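PDB 3VRH: tRNA-5-methyluridine(54) 2-sulfurtransferase from Pyrococcus horikoshii, which catalyses the ATP-dependent 2-thiolation of 5-methyluridine 54 in the T loop of tRNA, a modification that stabilises tRNAs in thermophiles. Local coordinates for residues R136-K141 / C284-F289; M19-C22 / E28-E31; V52-G57 / V62-L67. One frame throughout, in Å; residues are numbered along the deposited sequence.

Contact 1 (R136-K141 / C284-F289); sequences RYIMNK and CAFCKF. With ZN (zinc ion), chain C.
The ring of Tyr137 lies over the ring of Phe286 in an offset stack, with centroids 3.8 Å apart and planes only 9° from parallel. The slide between the rings is modest. Tyr137 CD1 sits above the middle of the phenylalanine ring, whereas Phe286 CG stands nearer the rim of the tyrosine ring, and the shortest approach is Tyr137 CE1 to Phe286 CD2 at 3.4 Å. On the same stretch of tyrosine face, Phe286 CB adds a CH-pi contact 3.9 Å from the Tyr137 ring centroid, so the phenylalanine leans on its partner with its methylene as well as its ring. Each aromatic swings away from its own backbone nitrogen (Tyr137 chi1 175°), which carries it off its helix into the space between the two, and the side chains cross at about a right angle.

Two further groups border the stack. Cys284 SG approaches Tyr137 CE2 at 4.1 Å, oblique to the ring, as a sulfur-aromatic contact. Ile138 reaches in more loosely, its CG1 being 4.4 Å from Phe286 CE1. The sulfur has other duties: Cys284 SG is also a ligand of the zinc ion, at a long 2.7 Å, and as N-cap of helix 285-290 it accepts the backbone N-H of Cys287 (N to SG 3.5 Å) in a nearly straight bond of 176°. Such a donor would probably draw some charge from the thiolate. Cys287 binds the same zinc, whose site also includes Cys272 and Cys275, and Cys275 touches Tyr137.

The C-terminal zinc site is thereby packed against helix 127-145 of the PP-loop domain. Phe286 also meets Thr134 of that helix, Leu114 of helix 110-114 and the ring of Trp290, while Ile138 rests on Ile110 and on Ile79 of strand 73-80.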
loop_
_atom_site.group_PDB
_atom_site.type_symbol
_atom_site.label_atom_id
_atom_site.label_comp_id
_atom_site.label_asym_id
_atom_site.label_seq_id
_atom_site.Cartn_x
_atom_site.Cartn_y
_atom_site.Cartn_z
ATOM N N ARG A 136 -22.425 1.891 -13.180
ATOM C CA ARG A 136 -22.816 2.042 -11.780
ATOM C C ARG A 136 -24.138 2.794 -11.700
ATOM O O ARG A 136 -24.987 2.484 -10.877
ATOM C CB ARG A 136 -21.731 2.771 -10.952
ATOM C CG ARG A 136 -20.695 1.814 -10.294
ATOM C CD ARG A 136 -19.641 2.520 -9.406
ATOM N NE ARG A 136 -18.855 3.509 -10.153
ATOM C CZ ARG A 136 -17.800 3.216 -10.914
ATOM N NH1 ARG A 136 -17.395 1.957 -11.040
ATOM N NH2 ARG A 136 -17.153 4.175 -11.563
ATOM N N TYR A 137 -24.299 3.781 -12.568
ATOM C CA TYR A 137 -25.500 4.594 -12.570
ATOM C C TYR A 137 -26.701 3.750 -12.966
ATOM O O TYR A 137 -27.751 3.797 -12.318
ATOM C CB TYR A 137 -25.370 5.771 -13.539
ATOM C CG TYR A 137 -26.656 6.585 -13.660
ATOM C CD1 TYR A 137 -27.593 6.297 -14.639
ATOM C CD2 TYR A 137 -26.923 7.644 -12.792
ATOM C CE1 TYR A 137 -28.765 7.026 -14.749
ATOM C CE2 TYR A 137 -28.080 8.386 -12.906
ATOM C CZ TYR A 137 -29.005 8.062 -13.889
ATOM O OH TYR A 137 -30.168 8.786 -14.015
ATOM N N ILE A 138 -26.537 2.991 -14.043
ATOM C CA ILE A 138 -27.633 2.177 -14.566
ATOM C C ILE A 138 -28.035 1.096 -13.574
ATOM O O ILE A 138 -29.219 0.833 -13.396
ATOM C CB ILE A 138 -27.278 1.546 -15.923
ATOM C CG1 ILE A 138 -27.134 2.631 -16.990
ATOM C CG2 ILE A 138 -28.348 0.528 -16.343
ATOM C CD1 ILE A 138 -26.753 2.105 -18.378
ATOM N N MET A 139 -27.044 0.477 -12.924
ATOM C CA MET A 139 -27.316 -0.561 -11.937
ATOM C C MET A 139 -28.186 0.021 -10.841
ATOM O O MET A 139 -29.172 -0.584 -10.430
ATOM C CB MET A 139 -26.033 -1.094 -11.283
ATOM C CG MET A 139 -25.188 -2.022 -12.133
ATOM S SD MET A 139 -23.560 -2.165 -11.358
ATOM C CE MET A 139 -24.037 -2.745 -9.742
ATOM N N ASN A 140 -27.799 1.198 -10.365
ATOM C CA ASN A 140 -28.520 1.806 -9.271
ATOM C C ASN A 140 -29.903 2.304 -9.670
ATOM O O ASN A 140 -30.855 2.057 -8.963
ATOM C CB ASN A 140 -27.708 2.923 -8.613
ATOM C CG ASN A 140 -28.446 3.547 -7.440
ATOM O OD1 ASN A 140 -28.582 2.947 -6.379
ATOM N ND2 ASN A 140 -28.927 4.750 -7.637
ATOM N N LYS A 141 -30.015 3.003 -10.794
ATOM C CA LYS A 141 -31.324 3.504 -11.206
ATOM C C LYS A 141 -32.291 2.380 -11.589
ATOM O O LYS A 141 -33.499 2.517 -11.400
ATOM C CB LYS A 141 -31.227 4.538 -12.334
ATOM C CG LYS A 141 -32.558 5.259 -12.579
ATOM C CD LYS A 141 -32.415 6.534 -13.392
ATOM C CE LYS A 141 -33.646 7.420 -13.209
ATOM N NZ LYS A 141 -34.914 6.613 -13.279
ATOM N N CYS A 284 -26.401 15.755 -12.594
ATOM C CA CYS A 284 -25.500 14.703 -12.146
ATOM C C CYS A 284 -24.445 14.337 -13.193
ATOM O O CYS A 284 -24.526 14.753 -14.355
ATOM C CB CYS A 284 -26.264 13.483 -11.620
ATOM S SG CYS A 284 -26.592 12.175 -12.815
ATOM N N ALA A 285 -23.435 13.598 -12.744
ATOM C CA ALA A 285 -22.297 13.224 -13.581
ATOM C C ALA A 285 -22.749 12.474 -14.833
ATOM O O ALA A 285 -22.398 12.856 -15.954
ATOM C CB ALA A 285 -21.305 12.382 -12.783
ATOM N N PHE A 286 -23.531 11.419 -14.624
ATOM C CA PHE A 286 -24.076 10.625 -15.725
ATOM C C PHE A 286 -24.767 11.529 -16.727
ATOM O O PHE A 286 -24.409 11.541 -17.900
ATOM C CB PHE A 286 -25.060 9.595 -15.184
ATOM C CG PHE A 286 -25.635 8.675 -16.237
ATOM C CD1 PHE A 286 -24.959 7.516 -16.609
ATOM C CD2 PHE A 286 -26.854 8.956 -16.832
ATOM C CE1 PHE A 286 -25.479 6.660 -17.548
ATOM C CE2 PHE A 286 -27.388 8.098 -17.785
ATOM C CZ PHE A 286 -26.699 6.949 -18.146
ATOM N N CYS A 287 -25.735 12.310 -16.247
ATOM C CA CYS A 287 -26.513 13.205 -17.102
ATOM C C CYS A 287 -25.684 14.245 -17.834
ATOM O O CYS A 287 -25.944 14.540 -19.004
ATOM C CB CYS A 287 -27.591 13.907 -16.289
ATOM S SG CYS A 287 -29.027 12.888 -16.076
ATOM N N LYS A 288 -24.701 14.821 -17.148
ATOM C CA LYS A 288 -23.834 15.795 -17.811
ATOM C C LYS A 288 -22.984 15.127 -18.890
ATOM O O LYS A 288 -22.877 15.634 -20.008
ATOM C CB LYS A 288 -22.957 16.561 -16.806
ATOM C CG LYS A 288 -23.744 17.523 -15.922
ATOM C CD LYS A 288 -22.866 18.254 -14.908
ATOM C CE LYS A 288 -22.209 19.482 -15.531
ATOM N NZ LYS A 288 -21.308 20.185 -14.568
ATOM N N PHE A 289 -22.389 13.985 -18.562
ATOM C CA PHE A 289 -21.545 13.292 -19.532
ATOM C C PHE A 289 -22.330 12.914 -20.780
ATOM O O PHE A 289 -21.888 13.151 -21.899
ATOM C CB PHE A 289 -20.887 12.044 -18.924
ATOM C CG PHE A 289 -20.118 11.235 -19.928
ATOM C CD1 PHE A 289 -18.812 11.570 -20.249
ATOM C CD2 PHE A 289 -20.714 10.156 -20.579
ATOM C CE1 PHE A 289 -18.098 10.842 -21.186
ATOM C CE2 PHE A 289 -20.011 9.416 -21.520
ATOM C CZ PHE A 289 -18.690 9.762 -21.822
HETATM ZN ZN ZN C . -29.047 12.836 -13.629
#

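Contact 2 (M19-C22 / E28-E31). With ZN (zinc ion), chain B.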
loop_
_atom_site.group_PDB
_atom_site.type_symbol
_atom_site.label_atom_id
_atom_site.label_comp_id
_atom_site.label_asym_id
_atom_site.label_seq_id
_atom_site.Cartn_x
_atom_site.Cartn_y
_atom_site.Cartn_z
ATOM N N MET A 19 -6.936 -27.723 4.686
ATOM C CA MET A 19 -7.671 -28.940 4.358
ATOM C C MET A 19 -7.726 -29.164 2.851
ATOM O O MET A 19 -7.866 -28.220 2.071
ATOM C CB MET A 19 -9.095 -28.867 4.897
ATOM C CG MET A 19 -9.851 -27.635 4.456
ATOM S SD MET A 19 -11.360 -27.455 5.409
ATOM C CE MET A 19 -11.728 -25.715 5.146
ATOM N N TYR A 20 -7.613 -30.423 2.446
ATOM C CA TYR A 20 -7.909 -30.798 1.074
ATOM C C TYR A 20 -9.388 -31.108 1.019
ATOM O O TYR A 20 -9.937 -31.690 1.969
ATOM C CB TYR A 20 -7.089 -32.012 0.657
ATOM C CG TYR A 20 -5.622 -31.690 0.537
ATOM C CD1 TYR A 20 -5.086 -31.264 -0.666
ATOM C CD2 TYR A 20 -4.777 -31.785 1.634
ATOM C CE1 TYR A 20 -3.749 -30.953 -0.783
ATOM C CE2 TYR A 20 -3.434 -31.475 1.526
ATOM C CZ TYR A 20 -2.926 -31.059 0.314
ATOM O OH TYR A 20 -1.589 -30.749 0.193
ATOM N N LEU A 21 -10.034 -30.711 -0.078
ATOM C CA LEU A 21 -11.470 -30.924 -0.250
ATOM C C LEU A 21 -11.799 -31.450 -1.642
ATOM O O LEU A 21 -11.239 -30.987 -2.635
ATOM C CB LEU A 21 -12.234 -29.608 -0.028
ATOM C CG LEU A 21 -12.201 -28.938 1.341
ATOM C CD1 LEU A 21 -13.007 -27.646 1.282
ATOM C CD2 LEU A 21 -12.722 -29.884 2.442
ATOM N N CYS A 22 -12.731 -32.397 -1.708
ATOM C CA CYS A 22 -13.261 -32.856 -2.977
ATOM C C CYS A 22 -14.190 -31.776 -3.534
ATOM O O CYS A 22 -14.482 -30.781 -2.853
ATOM C CB CYS A 22 -14.043 -34.157 -2.786
ATOM S SG CYS A 22 -15.659 -33.946 -2.005
ATOM N N GLU A 28 -19.641 -26.884 -0.828
ATOM C CA GLU A 28 -20.235 -26.681 0.489
ATOM C C GLU A 28 -19.451 -25.675 1.327
ATOM O O GLU A 28 -20.031 -24.751 1.908
ATOM C CB GLU A 28 -20.345 -28.025 1.217
ATOM C CG GLU A 28 -20.849 -27.912 2.644
ATOM C CD GLU A 28 -21.187 -29.268 3.278
ATOM O OE1 GLU A 28 -20.789 -30.324 2.733
ATOM O OE2 GLU A 28 -21.861 -29.269 4.333
ATOM N N TYR A 29 -18.132 -25.842 1.384
ATOM C CA TYR A 29 -17.288 -24.869 2.080
ATOM C C TYR A 29 -17.504 -23.457 1.518
ATOM O O TYR A 29 -17.645 -22.480 2.270
ATOM C CB TYR A 29 -15.815 -25.289 1.997
ATOM C CG TYR A 29 -14.810 -24.160 2.089
ATOM C CD1 TYR A 29 -14.396 -23.488 0.943
ATOM C CD2 TYR A 29 -14.259 -23.780 3.313
ATOM C CE1 TYR A 29 -13.483 -22.456 1.008
ATOM C CE2 TYR A 29 -13.331 -22.744 3.395
ATOM C CZ TYR A 29 -12.944 -22.088 2.232
ATOM O OH TYR A 29 -12.034 -21.052 2.260
ATOM N N PHE A 30 -17.569 -23.348 0.198
ATOM C CA PHE A 30 -17.648 -22.028 -0.430
ATOM C C PHE A 30 -18.987 -21.378 -0.102
ATOM O O PHE A 30 -19.058 -20.196 0.264
ATOM C CB PHE A 30 -17.464 -22.163 -1.940
ATOM C CG PHE A 30 -17.343 -20.851 -2.676
ATOM C CD1 PHE A 30 -18.467 -20.197 -3.143
ATOM C CD2 PHE A 30 -16.088 -20.309 -2.972
ATOM C CE1 PHE A 30 -18.360 -19.010 -3.849
ATOM C CE2 PHE A 30 -15.984 -19.115 -3.676
ATOM C CZ PHE A 30 -17.130 -18.473 -4.114
ATOM N N GLU A 31 -20.042 -22.167 -0.222
ATOM C CA GLU A 31 -21.389 -21.691 0.046
ATOM C C GLU A 31 -21.564 -21.301 1.517
ATOM O O GLU A 31 -22.191 -20.283 1.838
ATOM C CB GLU A 31 -22.407 -22.766 -0.377
ATOM C CG GLU A 31 -22.496 -22.975 -1.897
ATOM C CD GLU A 31 -22.846 -24.418 -2.290
ATOM O OE1 GLU A 31 -22.587 -24.809 -3.450
ATOM O OE2 GLU A 31 -23.361 -25.165 -1.435
HETATM ZN ZN ZN B . -15.266 -34.861 0.315
#
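Tyr29 is the residue of helix 23-40 that takes up both Met19 and Leu21 of strand 19-21, and the residues flanking it serve other partners. Just before it, Glu28 forms a salt bridge with Arg32 along its own helix. Tyr29 then extends toward the strand and is met at two levels. At its base, Leu21 CD1 comes within 3.7 Å of Tyr29 CB, the two side chains crossing roughly at right angles. Farther out, Met19 CE lies 3.7 Å from Tyr29 CD2 and is almost as close to CE2; both methyl groups approach the ring obliquely. Met19 reaches this far because its chain runs extended beyond CG, the sulfur and then the methyl being carried straight out from the strand. The phenol oxygen at the far end is tied by hydrogen bonds to Glu203 and Lys33, which should limit movement of the ring. Phe30 next turns to another side of the helix and stacks on Tyr207, and Glu31 forms a salt bridge with Lys69 and a hydrogen bond with Tyr207.

At the end of the strand segment, Cys22 SG binds zinc at 2.5 Å together with Cys3, Cys6 and His25, and Cys22 is also the N-cap of helix 23-40. A hairpin of strands 12-14 and 19-21 running into a helix whose start supplies the second pair of ligands is consistent with a treble-clef zinc finger, here the N-terminal LIM-type domain.

Contact 3 (V52-G57 / V62-L67); sequences VAVSGG and VTAYVL. With BCN (bicine), chain D.
Val52 stands out from strand 49-53 as a forked knob against helix 58-69. One prong, Val52 CG1, rests 3.9 Å from Ala64 CB and also touches Thr63 CG2. The other, Val52 CG2, meets Leu67 CD1 at 4.0 Å, one helical turn on. With CG1 anti to the backbone nitrogen (chi1 -179°), the fork opens along the helix. The small Ala64 lets the strand come near: its CA and that of Val52 are 6.1 Å apart. In return, the Ala64 methyl nestles between Val52 and Val54, with Val54 CG1 at 4.3 Å from Ala64 CB.

From the last strand residue on, the chain bends round bicine. Ala53 O accepts a hydrogen bond from bicine O6 at 2.8 Å, and Ser55 OG shares one with bicine O4 at 2.9 Å. Ser55 OG also accepts the Gly57 N-H (N to OG 2.9 Å), forming an ST turn that steadies the hydroxyl. Gly56 adopts a positive phi of 94°, where a side chain would be jammed against the carbonyl oxygen of Ser55, and Gly57 occupies the helix N-cap position.

The glycine-rich turn between strand and helix is the PP-loop of this ATPase family, starting a beta-alpha-beta unit, and bicine occupies part of the pocket where Ala53 binds ATP.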
loop_
_atom_site.group_PDB
_atom_site.type_symbol
_atom_site.label_atom_id
_atom_site.label_comp_id
_atom_site.label_asym_id
_atom_site.label_seq_id
_atom_site.Cartn_x
_atom_site.Cartn_y
_atom_site.Cartn_z
ATOM N N VAL A 52 -28.612 -8.750 -8.973
ATOM C CA VAL A 52 -27.185 -9.019 -9.227
ATOM C C VAL A 52 -26.830 -8.573 -10.643
ATOM O O VAL A 52 -27.466 -8.990 -11.623
ATOM C CB VAL A 52 -26.808 -10.507 -9.043
ATOM C CG1 VAL A 52 -25.315 -10.719 -9.305
ATOM C CG2 VAL A 52 -27.171 -10.982 -7.645
ATOM N N ALA A 53 -25.837 -7.696 -10.741
ATOM C CA ALA A 53 -25.411 -7.162 -12.033
ATOM C C ALA A 53 -24.490 -8.175 -12.645
ATOM O O ALA A 53 -23.384 -8.366 -12.160
ATOM C CB ALA A 53 -24.672 -5.828 -11.851
ATOM N N VAL A 54 -24.935 -8.834 -13.700
ATOM C CA VAL A 54 -24.142 -9.920 -14.263
ATOM C C VAL A 54 -23.460 -9.505 -15.579
ATOM O O VAL A 54 -24.114 -9.255 -16.589
ATOM C CB VAL A 54 -24.974 -11.227 -14.380
ATOM C CG1 VAL A 54 -25.543 -11.590 -13.019
ATOM C CG2 VAL A 54 -26.116 -11.049 -15.330
ATOM N N SER A 55 -22.134 -9.410 -15.541
ATOM C CA SER A 55 -21.353 -8.965 -16.698
ATOM C C SER A 55 -21.090 -10.105 -17.673
ATOM O O SER A 55 -20.647 -9.878 -18.794
ATOM C CB SER A 55 -19.995 -8.454 -16.216
ATOM O OG SER A 55 -19.310 -9.526 -15.563
ATOM N N GLY A 56 -21.343 -11.335 -17.235
ATOM C CA GLY A 56 -20.855 -12.501 -17.957
ATOM C C GLY A 56 -19.513 -12.993 -17.417
ATOM O O GLY A 56 -19.064 -14.073 -17.779
ATOM N N GLY A 57 -18.881 -12.197 -16.552
ATOM C CA GLY A 57 -17.648 -12.586 -15.864
ATOM C C GLY A 57 -17.912 -13.615 -14.778
ATOM O O GLY A 57 -19.064 -13.845 -14.391
ATOM N N VAL A 62 -20.930 -16.272 -10.190
ATOM C CA VAL A 62 -20.871 -17.111 -9.003
ATOM C C VAL A 62 -21.709 -16.454 -7.898
ATOM O O VAL A 62 -22.359 -17.135 -7.098
ATOM C CB VAL A 62 -19.381 -17.327 -8.558
ATOM C CG1 VAL A 62 -19.279 -17.815 -7.111
ATOM C CG2 VAL A 62 -18.689 -18.315 -9.505
ATOM N N THR A 63 -21.705 -15.123 -7.874
ATOM C CA THR A 63 -22.469 -14.394 -6.875
ATOM C C THR A 63 -23.943 -14.766 -7.035
ATOM O O THR A 63 -24.574 -15.223 -6.084
ATOM C CB THR A 63 -22.319 -12.867 -7.002
ATOM O OG1 THR A 63 -20.958 -12.493 -6.758
ATOM C CG2 THR A 63 -23.208 -12.147 -6.002
ATOM N N ALA A 64 -24.477 -14.596 -8.240
ATOM C CA ALA A 64 -25.896 -14.883 -8.472
ATOM C C ALA A 64 -26.188 -16.354 -8.260
ATOM O O ALA A 64 -27.242 -16.714 -7.740
ATOM C CB ALA A 64 -26.309 -14.458 -9.863
ATOM N N TYR A 65 -25.245 -17.196 -8.655
ATOM C CA TYR A 65 -25.398 -18.624 -8.502
ATOM C C TYR A 65 -25.560 -19.009 -7.030
ATOM O O TYR A 65 -26.464 -19.766 -6.684
ATOM C CB TYR A 65 -24.219 -19.389 -9.125
ATOM C CG TYR A 65 -24.427 -20.900 -9.149
ATOM C CD1 TYR A 65 -24.262 -21.666 -7.996
ATOM C CD2 TYR A 65 -24.786 -21.557 -10.322
ATOM C CE1 TYR A 65 -24.443 -23.024 -7.997
ATOM C CE2 TYR A 65 -24.990 -22.943 -10.338
ATOM C CZ TYR A 65 -24.809 -23.667 -9.167
ATOM O OH TYR A 65 -24.995 -25.030 -9.156
ATOM N N VAL A 66 -24.677 -18.502 -6.179
ATOM C CA VAL A 66 -24.679 -18.888 -4.774
ATOM C C VAL A 66 -25.823 -18.258 -3.982
ATOM O O VAL A 66 -26.439 -18.932 -3.159
ATOM C CB VAL A 66 -23.318 -18.606 -4.071
ATOM C CG1 VAL A 66 -23.384 -18.957 -2.591
ATOM C CG2 VAL A 66 -22.208 -19.415 -4.722
ATOM N N LEU A 67 -26.096 -16.977 -4.210
ATOM C CA LEU A 67 -27.235 -16.343 -3.548
ATOM C C LEU A 67 -28.511 -17.136 -3.836
ATOM O O LEU A 67 -29.344 -17.315 -2.953
ATOM C CB LEU A 67 -27.411 -14.903 -4.010
ATOM C CG LEU A 67 -26.329 -13.924 -3.543
ATOM C CD1 LEU A 67 -26.669 -12.534 -3.999
ATOM C CD2 LEU A 67 -26.162 -13.961 -2.047
HETATM N N1 BCN D . -18.568 -7.645 -10.834
HETATM C C1 BCN D . -17.414 -8.156 -9.987
HETATM C C2 BCN D . -16.135 -7.431 -10.172
HETATM O O21 BCN D . -16.192 -6.229 -10.539
HETATM O O22 BCN D . -15.040 -8.010 -9.995
HETATM C C3 BCN D . -18.616 -8.339 -12.149
HETATM C C4 BCN D . -17.875 -9.684 -12.307
HETATM O O4 BCN D . -18.286 -10.552 -13.035
HETATM C C5 BCN D . -19.830 -7.862 -10.128
HETATM C C6 BCN D . -20.976 -7.165 -10.725
HETATM O O6 BCN D . -21.982 -7.010 -10.115
#

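Overall arrangement
All three contacts are buried, but the centre of contact 3 lies about 7 Å from the centre of the chain, nearer than the other two, whereas contacts 1 and 2 sit on opposite sides with centres about 40 Å apart. Both outer contacts lie beside a zinc site: contact 1 packs one against a separate helix by aromatic stacking, while in contact 2 the hairpin packs on the helix that completes its own site, with aliphatic groups on a tyrosine. Contact 3 has small aliphatic groups and a polar, ligand-binding loop instead. It bridges the others: Met139 CE of contact 1 touches Ala53 CB at 3.8 Å, and Phe30 CE1 of contact 2 packs on Val62 CG1 at 3.6 Å.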